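Local structure of hypothetic aldehyde deformylating oxygenase (Sulfolobus tokodaii, 5V4T) at residues Y49-H60 with I141-F151; T104-L114 with L169-V177. The protein probably acts as an iron-dependent oxidoreductase of the ferritin-like kind, with aldehyde deformylating oxygenase activity, and binds iron(III) within its helical bundle. All blocks are in the same frame, centred on the assembly; numbering follows the deposited sequence.

Contact 1 (Y49-H60 with I141-F151); sequences YSLQQVIEEIEH and IIEDEARHVSF. With FE (Fe (III) ion), chain C.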
loop_
_atom_site.group_PDB
_atom_site.type_symbol
_atom_site.label_atom_id
_atom_site.label_comp_id
_atom_site.label_asym_id
_atom_site.label_seq_id
_atom_site.Cartn_x
_atom_site.Cartn_y
_atom_site.Cartn_z
ATOM N N TYR A 49 15.468 11.265 -4.531
ATOM C CA TYR A 49 14.156 10.794 -4.990
ATOM C C TYR A 49 13.073 10.946 -3.892
ATOM O O TYR A 49 11.870 10.863 -4.215
ATOM C CB TYR A 49 14.249 9.305 -5.351
ATOM C CG TYR A 49 13.027 8.787 -6.078
ATOM C CD1 TYR A 49 12.825 9.115 -7.418
ATOM C CD2 TYR A 49 12.016 8.080 -5.429
ATOM C CE1 TYR A 49 11.693 8.687 -8.088
ATOM C CE2 TYR A 49 10.888 7.661 -6.121
ATOM C CZ TYR A 49 10.733 7.981 -7.430
ATOM O OH TYR A 49 9.606 7.561 -8.111
ATOM N N SER A 50 13.444 11.109 -2.601
ATOM C CA SER A 50 12.447 11.153 -1.551
ATOM C C SER A 50 11.376 12.240 -1.780
ATOM O O SER A 50 10.193 12.074 -1.499
ATOM C CB SER A 50 13.120 11.387 -0.183
ATOM O OG SER A 50 13.737 12.622 -0.195
ATOM N N LEU A 51 11.790 13.365 -2.361
ATOM C CA LEU A 51 10.837 14.420 -2.632
ATOM C C LEU A 51 9.845 14.030 -3.774
ATOM O O LEU A 51 8.677 14.335 -3.654
ATOM C CB LEU A 51 11.643 15.694 -3.059
ATOM C CG LEU A 51 12.600 16.254 -1.968
ATOM C CD1 LEU A 51 13.696 17.068 -2.608
ATOM C CD2 LEU A 51 11.852 17.045 -0.981
ATOM N N GLN A 52 10.344 13.365 -4.799
ATOM C CA GLN A 52 9.498 12.819 -5.855
ATOM C C GLN A 52 8.568 11.762 -5.264
ATOM O O GLN A 52 7.392 11.710 -5.594
ATOM C CB GLN A 52 10.323 12.298 -6.992
ATOM C CG GLN A 52 9.431 11.765 -8.089
ATOM C CD GLN A 52 10.067 11.735 -9.419
ATOM O OE1 GLN A 52 11.030 12.434 -9.694
ATOM N NE2 GLN A 52 9.539 10.876 -10.280
ATOM N N GLN A 53 9.081 10.926 -4.393
ATOM C CA GLN A 53 8.173 9.934 -3.774
ATOM C C GLN A 53 7.005 10.529 -3.024
ATOM O O GLN A 53 5.867 10.134 -3.131
ATOM C CB GLN A 53 8.938 8.938 -2.883
ATOM C CG GLN A 53 7.955 7.926 -2.265
ATOM C CD GLN A 53 8.639 6.846 -1.458
ATOM O OE1 GLN A 53 9.813 6.965 -1.069
ATOM N NE2 GLN A 53 7.837 5.855 -1.081
ATOM N N VAL A 54 7.290 11.554 -2.209
ATOM C CA VAL A 54 6.191 12.172 -1.484
ATOM C C VAL A 54 5.182 12.804 -2.434
ATOM O O VAL A 54 3.971 12.692 -2.225
ATOM C CB VAL A 54 6.771 13.260 -0.525
ATOM C CG1 VAL A 54 5.699 14.286 -0.110
ATOM C CG2 VAL A 54 7.396 12.582 0.658
ATOM N N ILE A 55 5.653 13.470 -3.469
ATOM C CA ILE A 55 4.718 14.024 -4.486
ATOM C C ILE A 55 3.896 12.911 -5.131
ATOM O O ILE A 55 2.698 13.063 -5.301
ATOM C CB ILE A 55 5.476 14.846 -5.522
ATOM C CG1 ILE A 55 5.883 16.169 -4.823
ATOM C CG2 ILE A 55 4.640 15.112 -6.741
ATOM C CD1 ILE A 55 7.069 16.761 -5.486
ATOM N N GLU A 56 4.541 11.779 -5.439
ATOM C CA GLU A 56 3.849 10.658 -6.045
ATOM C C GLU A 56 2.817 10.077 -5.118
ATOM O O GLU A 56 1.726 9.731 -5.539
ATOM C CB GLU A 56 4.799 9.576 -6.562
ATOM C CG GLU A 56 5.528 10.028 -7.796
ATOM C CD GLU A 56 6.653 9.185 -8.244
ATOM O OE1 GLU A 56 7.229 8.411 -7.443
ATOM O OE2 GLU A 56 7.066 9.417 -9.423
ATOM N N GLU A 57 3.097 10.005 -3.825
ATOM C CA GLU A 57 2.102 9.508 -2.895
ATOM C C GLU A 57 0.864 10.441 -2.836
ATOM O O GLU A 57 -0.266 9.977 -2.729
ATOM C CB GLU A 57 2.660 9.335 -1.512
ATOM C CG GLU A 57 3.845 8.399 -1.375
ATOM C CD GLU A 57 3.520 6.925 -1.662
ATOM O OE1 GLU A 57 2.369 6.575 -1.460
ATOM O OE2 GLU A 57 4.438 6.157 -1.977
ATOM N N ILE A 58 1.085 11.747 -2.884
ATOM C CA ILE A 58 -0.004 12.679 -2.980
ATOM C C ILE A 58 -0.780 12.480 -4.249
ATOM O O ILE A 58 -1.989 12.510 -4.239
ATOM C CB ILE A 58 0.466 14.133 -2.911
ATOM C CG1 ILE A 58 1.066 14.316 -1.561
ATOM C CG2 ILE A 58 -0.690 15.057 -3.107
ATOM C CD1 ILE A 58 1.846 15.604 -1.390
ATOM N N GLU A 59 -0.099 12.337 -5.357
ATOM C CA GLU A 59 -0.800 12.003 -6.592
ATOM C C GLU A 59 -1.674 10.755 -6.538
ATOM O O GLU A 59 -2.804 10.712 -7.113
ATOM C CB GLU A 59 0.234 11.856 -7.710
ATOM C CG GLU A 59 0.863 13.147 -8.109
ATOM C CD GLU A 59 1.855 13.015 -9.181
ATOM O OE1 GLU A 59 2.612 11.998 -9.267
ATOM O OE2 GLU A 59 1.837 13.921 -10.045
ATOM N N HIS A 60 -1.172 9.723 -5.846
ATOM C CA HIS A 60 -1.974 8.497 -5.657
ATOM C C HIS A 60 -3.238 8.784 -4.863
ATOM O O HIS A 60 -4.376 8.423 -5.281
ATOM C CB HIS A 60 -1.166 7.397 -5.029
ATOM C CG HIS A 60 0.038 7.012 -5.810
ATOM N ND1 HIS A 60 0.937 6.100 -5.321
ATOM C CD2 HIS A 60 0.509 7.408 -7.011
ATOM C CE1 HIS A 60 1.933 5.971 -6.179
ATOM N NE2 HIS A 60 1.688 6.733 -7.220
ATOM N N ILE A 141 0.212 3.577 -10.802
ATOM C CA ILE A 141 0.656 3.422 -9.436
ATOM C C ILE A 141 1.621 2.248 -9.327
ATOM O O ILE A 141 2.640 2.338 -8.666
ATOM C CB ILE A 141 -0.544 3.260 -8.491
ATOM C CG1 ILE A 141 -1.370 4.535 -8.476
ATOM C CG2 ILE A 141 -0.060 2.904 -7.084
ATOM C CD1 ILE A 141 -2.708 4.397 -7.729
ATOM N N ILE A 142 1.329 1.161 -10.006
ATOM C CA ILE A 142 2.256 -0.009 -10.007
ATOM C C ILE A 142 3.622 0.425 -10.474
ATOM O O ILE A 142 4.641 0.072 -9.830
ATOM C CB ILE A 142 1.698 -1.190 -10.827
ATOM C CG1 ILE A 142 0.509 -1.775 -10.122
ATOM C CG2 ILE A 142 2.728 -2.225 -11.128
ATOM C CD1 ILE A 142 -0.328 -2.717 -10.955
ATOM N N GLU A 143 3.687 1.174 -11.576
ATOM C CA GLU A 143 4.984 1.654 -12.052
ATOM C C GLU A 143 5.715 2.495 -11.037
ATOM O O GLU A 143 6.932 2.310 -10.817
ATOM C CB GLU A 143 4.810 2.382 -13.362
ATOM C CG GLU A 143 6.077 2.781 -14.064
ATOM C CD GLU A 143 5.761 3.417 -15.438
ATOM O OE1 GLU A 143 4.652 3.970 -15.640
ATOM O OE2 GLU A 143 6.643 3.355 -16.299
ATOM N N ASP A 144 4.979 3.441 -10.437
ATOM C CA ASP A 144 5.546 4.293 -9.418
ATOM C C ASP A 144 6.053 3.451 -8.264
ATOM O O ASP A 144 7.150 3.695 -7.754
ATOM C CB ASP A 144 4.537 5.272 -8.870
ATOM C CG ASP A 144 4.196 6.426 -9.817
ATOM O OD1 ASP A 144 4.738 6.565 -10.942
ATOM O OD2 ASP A 144 3.254 7.183 -9.406
ATOM N N GLU A 145 5.256 2.473 -7.830
ATOM C CA GLU A 145 5.599 1.703 -6.641
ATOM C C GLU A 145 6.845 0.879 -6.818
ATOM O O GLU A 145 7.609 0.660 -5.844
ATOM C CB GLU A 145 4.422 0.862 -6.146
ATOM C CG GLU A 145 3.291 1.713 -5.558
ATOM C CD GLU A 145 3.760 2.689 -4.492
ATOM O OE1 GLU A 145 4.601 2.287 -3.657
ATOM O OE2 GLU A 145 3.291 3.856 -4.501
ATOM N N ALA A 146 7.109 0.400 -8.026
ATOM C CA ALA A 146 8.354 -0.280 -8.303
ATOM C C ALA A 146 9.561 0.589 -8.029
ATOM O O ALA A 146 10.542 0.142 -7.428
ATOM C CB ALA A 146 8.385 -0.821 -9.733
ATOM N N ARG A 147 9.480 1.860 -8.375
ATOM C CA ARG A 147 10.557 2.788 -8.046
ATOM C C ARG A 147 10.597 3.121 -6.595
ATOM O O ARG A 147 11.686 3.292 -6.015
ATOM C CB ARG A 147 10.406 4.053 -8.862
ATOM C CG ARG A 147 10.687 3.965 -10.345
ATOM C CD ARG A 147 10.780 5.391 -10.959
ATOM N NE ARG A 147 9.608 6.253 -10.708
ATOM C CZ ARG A 147 8.480 6.288 -11.433
ATOM N NH1 ARG A 147 8.296 5.495 -12.457
ATOM N NH2 ARG A 147 7.506 7.106 -11.100
ATOM N N HIS A 148 9.446 3.174 -5.940
ATOM C CA HIS A 148 9.393 3.403 -4.499
ATOM C C HIS A 148 10.140 2.301 -3.740
ATOM O O HIS A 148 10.922 2.545 -2.840
ATOM C CB HIS A 148 7.989 3.553 -3.966
ATOM C CG HIS A 148 7.278 4.779 -4.487
ATOM N ND1 HIS A 148 6.019 5.154 -4.087
ATOM C CD2 HIS A 148 7.662 5.676 -5.434
ATOM C CE1 HIS A 148 5.674 6.259 -4.716
ATOM N NE2 HIS A 148 6.644 6.593 -5.550
ATOM N N VAL A 149 9.867 1.071 -4.093
ATOM C CA VAL A 149 10.529 -0.033 -3.452
ATOM C C VAL A 149 12.032 -0.053 -3.681
ATOM O O VAL A 149 12.797 -0.246 -2.723
ATOM C CB VAL A 149 9.855 -1.352 -3.926
ATOM C CG1 VAL A 149 10.674 -2.544 -3.432
ATOM C CG2 VAL A 149 8.451 -1.422 -3.405
ATOM N N SER A 150 12.472 0.237 -4.903
ATOM C CA SER A 150 13.908 0.349 -5.258
ATOM C C SER A 150 14.551 1.438 -4.463
ATOM O O SER A 150 15.643 1.256 -3.890
ATOM C CB SER A 150 14.127 0.677 -6.748
ATOM O OG SER A 150 13.639 -0.377 -7.475
ATOM N N PHE A 151 13.843 2.560 -4.328
ATOM C CA PHE A 151 14.359 3.636 -3.489
ATOM C C PHE A 151 14.523 3.202 -2.045
ATOM O O PHE A 151 15.559 3.480 -1.419
ATOM C CB PHE A 151 13.451 4.864 -3.585
ATOM C CG PHE A 151 13.875 5.994 -2.700
ATOM C CD1 PHE A 151 15.105 6.601 -2.855
ATOM C CD2 PHE A 151 13.011 6.475 -1.777
ATOM C CE1 PHE A 151 15.482 7.642 -1.965
ATOM C CE2 PHE A 151 13.382 7.472 -0.882
ATOM C CZ PHE A 151 14.615 8.036 -0.993
HETATM FE FE FE C . 4.489 4.291 -2.722
HETATM O O HOH W 1 5.400 9.634 -11.523
HETATM O O HOH W 2 0.308 4.733 -3.222
HETATM O O HOH W 3 2.837 3.756 -1.595
HETATM O O HOH W 4 2.106 9.334 -10.441
#
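The imidazole of His-148 lies with one face under Gln-53, whose CG stands 3.7 Å from the ring centroid, a CH-pi contact over the centre. Backbone of Asp-144 covers the opposite face toward the rim. At its edge, NE2 of His-148 donates in the ring plane to OE1 of Glu-56 (2.7 Å), while ND1 binds the iron. The His-60 ring has Ile-141 CG1 over one face and Glu-56 O over the other; its NE2 gives a nearly straight bond (172°) to the anti lone pair of Asp-144 OD2. Farther along, the Phe-151 ring takes Tyr-49 CB on its face and Gln-53 OE1 at its edge, 3.3 Å from Phe-151 CD2.

Glu-56, extended beyond CG, divides its oxygens: OE2 receives Gln-52 NE2 and Arg-147 NH2 from opposite faces of the carboxylate plane, the latter at 2.9 Å and a salt bridge. Arg-147, bent at chi3, also turns NE to Tyr-49 OH, 2.9 Å away. An alanine in place of Glu-56 removes both acceptors, so Arg-147 would probably lose this salt-bridge mate and the His-148 ring be freer to turn about its metal bond.

The iron is bound by Glu-57 OE2 at 2.0 Å, both Glu-145 oxygens, His-148 ND1 and a water, so Glu-56 belongs to the second shell. This is a carboxylate-rich site with one histidine, of the ferritin-like type, carried by helices whose short segments run at 143°, 10.8 Å apart. Helix 98-128 completes it with Glu-111 and supplies His-107 to hydrogen-bond Gln-53 OE1; helix 34-46 packs against Val-54, and Leu-119 of helix 98-128 against Ile-141.

Contact 2 (T104-L114 with L169-V177); sequences TRFHMITEGVL and LFPLAVQIV. With FE (Fe (III) ion), chain C.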
loop_
_atom_site.group_PDB
_atom_site.type_symbol
_atom_site.label_atom_id
_atom_site.label_comp_id
_atom_site.label_asym_id
_atom_site.label_seq_id
_atom_site.Cartn_x
_atom_site.Cartn_y
_atom_site.Cartn_z
ATOM N N THR A 104 11.897 -0.224 6.079
ATOM C CA THR A 104 11.365 -1.573 6.258
ATOM C C THR A 104 9.855 -1.638 6.437
ATOM O O THR A 104 9.185 -2.503 5.811
ATOM C CB THR A 104 12.119 -2.235 7.432
ATOM O OG1 THR A 104 12.118 -1.379 8.569
ATOM C CG2 THR A 104 13.480 -2.469 7.045
ATOM N N ARG A 105 9.285 -0.801 7.288
ATOM C CA ARG A 105 7.846 -0.840 7.500
ATOM C C ARG A 105 7.082 -0.364 6.281
ATOM O O ARG A 105 6.083 -1.008 5.875
ATOM C CB ARG A 105 7.404 -0.014 8.712
ATOM C CG ARG A 105 5.892 0.018 8.902
ATOM C CD ARG A 105 5.443 0.911 10.037
ATOM N NE ARG A 105 5.892 0.385 11.313
ATOM C CZ ARG A 105 5.210 -0.409 12.139
ATOM N NH1 ARG A 105 4.024 -0.841 11.853
ATOM N NH2 ARG A 105 5.811 -0.830 13.284
ATOM N N PHE A 106 7.572 0.725 5.684
ATOM C CA PHE A 106 6.824 1.333 4.569
ATOM C C PHE A 106 7.326 0.798 3.246
ATOM O O PHE A 106 6.579 0.017 2.563
ATOM C CB PHE A 106 6.901 2.858 4.578
ATOM C CG PHE A 106 5.937 3.459 3.602
ATOM C CD1 PHE A 106 4.561 3.434 3.845
ATOM C CD2 PHE A 106 6.394 4.028 2.437
ATOM C CE1 PHE A 106 3.671 3.918 2.912
ATOM C CE2 PHE A 106 5.493 4.539 1.506
ATOM C CZ PHE A 106 4.134 4.474 1.743
ATOM N N HIS A 107 8.564 1.068 2.841
ATOM C CA HIS A 107 8.928 0.646 1.508
ATOM C C HIS A 107 8.843 -0.862 1.310
ATOM O O HIS A 107 8.409 -1.347 0.266
ATOM C CB HIS A 107 10.269 1.201 1.108
ATOM C CG HIS A 107 10.333 2.698 1.183
ATOM N ND1 HIS A 107 10.344 3.412 2.365
ATOM C CD2 HIS A 107 10.311 3.622 0.198
ATOM C CE1 HIS A 107 10.371 4.705 2.109
ATOM N NE2 HIS A 107 10.366 4.859 0.794
ATOM N N MET A 108 9.427 -1.632 2.231
ATOM C CA MET A 108 9.454 -3.083 2.026
ATOM C C MET A 108 8.117 -3.744 2.294
ATOM O O MET A 108 7.641 -4.438 1.434
ATOM C CB MET A 108 10.537 -3.763 2.917
ATOM C CG MET A 108 11.952 -3.291 2.627
ATOM S SD MET A 108 12.581 -3.615 0.965
ATOM C CE MET A 108 12.462 -1.976 0.212
ATOM N N ILE A 109 7.540 -3.544 3.469
ATOM C CA ILE A 109 6.347 -4.280 3.840
ATOM C C ILE A 109 5.099 -3.642 3.186
ATOM O O ILE A 109 4.222 -4.309 2.686
ATOM C CB ILE A 109 6.221 -4.399 5.380
ATOM C CG1 ILE A 109 7.207 -5.422 5.955
ATOM C CG2 ILE A 109 4.800 -4.658 5.839
ATOM C CD1 ILE A 109 6.870 -6.877 5.652
ATOM N N THR A 110 4.988 -2.341 3.298
ATOM C CA THR A 110 3.736 -1.692 2.861
ATOM C C THR A 110 3.712 -1.589 1.368
ATOM O O THR A 110 2.741 -2.027 0.741
ATOM C CB THR A 110 3.522 -0.319 3.520
ATOM O OG1 THR A 110 3.574 -0.473 4.948
ATOM C CG2 THR A 110 2.204 0.290 3.150
ATOM N N GLU A 111 4.747 -1.013 0.772
ATOM C CA GLU A 111 4.826 -0.912 -0.673
ATOM C C GLU A 111 5.204 -2.219 -1.330
ATOM O O GLU A 111 4.634 -2.566 -2.359
ATOM C CB GLU A 111 5.765 0.222 -1.085
ATOM C CG GLU A 111 5.366 1.578 -0.501
ATOM C CD GLU A 111 6.294 2.725 -0.924
ATOM O OE1 GLU A 111 7.512 2.597 -0.738
ATOM O OE2 GLU A 111 5.836 3.796 -1.427
ATOM N N GLY A 112 6.157 -2.963 -0.789
ATOM C CA GLY A 112 6.733 -4.095 -1.484
ATOM C C GLY A 112 6.053 -5.411 -1.225
ATOM O O GLY A 112 6.350 -6.373 -1.928
ATOM N N VAL A 113 5.155 -5.466 -0.250
ATOM C CA VAL A 113 4.359 -6.695 -0.030
ATOM C C VAL A 113 2.855 -6.391 -0.108
ATOM O O VAL A 113 2.192 -6.873 -1.055
ATOM C CB VAL A 113 4.712 -7.328 1.309
ATOM C CG1 VAL A 113 3.830 -8.558 1.467
ATOM C CG2 VAL A 113 6.161 -7.723 1.328
ATOM N N LEU A 114 2.329 -5.578 0.777
ATOM C CA LEU A 114 0.889 -5.308 0.840
ATOM C C LEU A 114 0.400 -4.624 -0.407
ATOM O O LEU A 114 -0.560 -5.089 -1.009
ATOM C CB LEU A 114 0.533 -4.476 2.057
ATOM C CG LEU A 114 0.615 -5.273 3.319
ATOM C CD1 LEU A 114 0.695 -4.275 4.434
ATOM C CD2 LEU A 114 -0.681 -6.125 3.396
ATOM N N LEU A 169 7.611 -7.688 10.925
ATOM C CA LEU A 169 6.430 -6.966 10.536
ATOM C C LEU A 169 5.568 -7.727 9.525
ATOM O O LEU A 169 4.380 -7.454 9.415
ATOM C CB LEU A 169 6.836 -5.645 9.904
ATOM C CG LEU A 169 7.443 -4.622 10.878
ATOM C CD1 LEU A 169 8.211 -3.597 10.080
ATOM C CD2 LEU A 169 6.315 -3.992 11.639
ATOM N N PHE A 170 6.132 -8.737 8.927
ATOM C CA PHE A 170 5.375 -9.494 7.956
ATOM C C PHE A 170 4.061 -10.089 8.541
ATOM O O PHE A 170 3.052 -10.071 7.861
ATOM C CB PHE A 170 6.257 -10.585 7.356
ATOM C CG PHE A 170 5.576 -11.410 6.305
ATOM C CD1 PHE A 170 5.402 -10.906 5.026
ATOM C CD2 PHE A 170 5.148 -12.702 6.575
ATOM C CE1 PHE A 170 4.723 -11.638 4.055
ATOM C CE2 PHE A 170 4.528 -13.441 5.581
ATOM C CZ PHE A 170 4.292 -12.890 4.351
ATOM N N PRO A 171 4.056 -10.604 9.762
ATOM C CA PRO A 171 2.797 -11.207 10.231
ATOM C C PRO A 171 1.668 -10.209 10.309
ATOM O O PRO A 171 0.535 -10.575 10.079
ATOM C CB PRO A 171 3.154 -11.725 11.643
ATOM C CG PRO A 171 4.615 -11.997 11.557
ATOM C CD PRO A 171 5.181 -10.948 10.627
ATOM N N LEU A 172 1.965 -8.941 10.596
ATOM C CA LEU A 172 0.938 -7.908 10.621
ATOM C C LEU A 172 0.361 -7.719 9.226
ATOM O O LEU A 172 -0.857 -7.601 9.032
ATOM C CB LEU A 172 1.530 -6.610 11.196
ATOM C CG LEU A 172 0.564 -5.477 11.426
ATOM C CD1 LEU A 172 -0.459 -5.867 12.474
ATOM C CD2 LEU A 172 1.291 -4.242 11.839
ATOM N N ALA A 173 1.229 -7.715 8.228
ATOM C CA ALA A 173 0.788 -7.663 6.849
ATOM C C ALA A 173 -0.160 -8.790 6.496
ATOM O O ALA A 173 -1.205 -8.560 5.869
ATOM C CB ALA A 173 1.977 -7.651 5.884
ATOM N N VAL A 174 0.194 -10.004 6.902
ATOM C CA VAL A 174 -0.637 -11.139 6.612
ATOM C C VAL A 174 -2.028 -10.944 7.259
ATOM O O VAL A 174 -3.023 -11.258 6.651
ATOM C CB VAL A 174 0.033 -12.472 7.026
ATOM C CG1 VAL A 174 -0.986 -13.600 7.041
ATOM C CG2 VAL A 174 1.185 -12.778 6.104
ATOM N N GLN A 175 -2.059 -10.461 8.483
ATOM C CA GLN A 175 -3.347 -10.255 9.207
ATOM C C GLN A 175 -4.209 -9.258 8.508
ATOM O O GLN A 175 -5.420 -9.419 8.445
ATOM C CB GLN A 175 -3.130 -9.890 10.677
ATOM C CG GLN A 175 -2.698 -11.109 11.506
ATOM C CD GLN A 175 -3.531 -12.414 11.238
ATOM O OE1 GLN A 175 -4.780 -12.448 11.341
ATOM N NE2 GLN A 175 -2.825 -13.491 10.865
ATOM N N ILE A 176 -3.603 -8.209 7.923
ATOM C CA ILE A 176 -4.411 -7.260 7.145
ATOM C C ILE A 176 -5.167 -7.923 6.009
ATOM O O ILE A 176 -6.329 -7.622 5.796
ATOM C CB ILE A 176 -3.524 -6.112 6.625
ATOM C CG1 ILE A 176 -3.048 -5.245 7.759
ATOM C CG2 ILE A 176 -4.260 -5.252 5.621
ATOM C CD1 ILE A 176 -1.920 -4.287 7.423
ATOM N N VAL A 177 -4.509 -8.787 5.240
ATOM C CA VAL A 177 -5.152 -9.451 4.108
ATOM C C VAL A 177 -6.198 -10.446 4.644
ATOM O O VAL A 177 -7.313 -10.475 4.135
ATOM C CB VAL A 177 -4.137 -10.127 3.227
ATOM C CG1 VAL A 177 -4.801 -10.984 2.159
ATOM C CG2 VAL A 177 -3.232 -9.043 2.610
HETATM FE FE FE C . 4.489 4.291 -2.722
HETATM O O HOH W 3 2.837 3.756 -1.595
#
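Within the ferritin-like helical bundle, helix 98-128, which carries an iron ligand, packs here on helix 159-179, their short segments crossing at -38° with axes 10.1 Å apart. Segment 104-114 contains a wider pi-type turn, evidenced by backbone bonds five residues apart such as Ile-109 N to Thr-104 O (3.0 Å). Glu-111, on the same segment, binds the iron through OE2 at 1.9 Å but does not touch 169-177; the interface is mainly apolar.

Ile-109 fills its middle by dividing its branches: CG1 meets Leu-169 CB, CG2 meets Ala-173 CB, and CD1 rests against Phe-170 CA and CB, near the plane of the ring at its edge. Val-113 reaches the same ring near its plane, CG1 standing 4.1 Å from Phe-170 CE1. At one end Leu-169 CD2 sits over a face of the Arg-105 guanidinium, 3.6 Å from NH2, while Arg-105 NE is engaged in a salt bridge with Asp-92. Leu-114 closes the other end: with CG anti to the carbonyl carbon (chi1 -73°), its fork straddles the Ala-173 methyl, CG 3.8 Å from Ala-173 CB, and beyond it CD1 meets Ile-176 CD1 and CD2 meets Val-177 CG2, both at 4.0 Å.

In the fold
After helices 10-23 and 34-46, the chain enters helix 49-67, then helix 80-93, before reaching helix 98-128. Contact 1 closes when helix 132-155 brings 141-151 back to 49-60, with 80 residues lying between the segments. Contact 2 opens inside that loop, at 104-114, and closes beyond it, at 169-177 on helix 159-179, so the two cross rather than nest. Their centres are about 17 Å apart, yet they meet at the iron: Glu-111 of contact 2 joins the ligands from contact 1, and one metal-bound water belongs to both. Helix 98-128 thus links the metal-site pair of helices to helix 159-179.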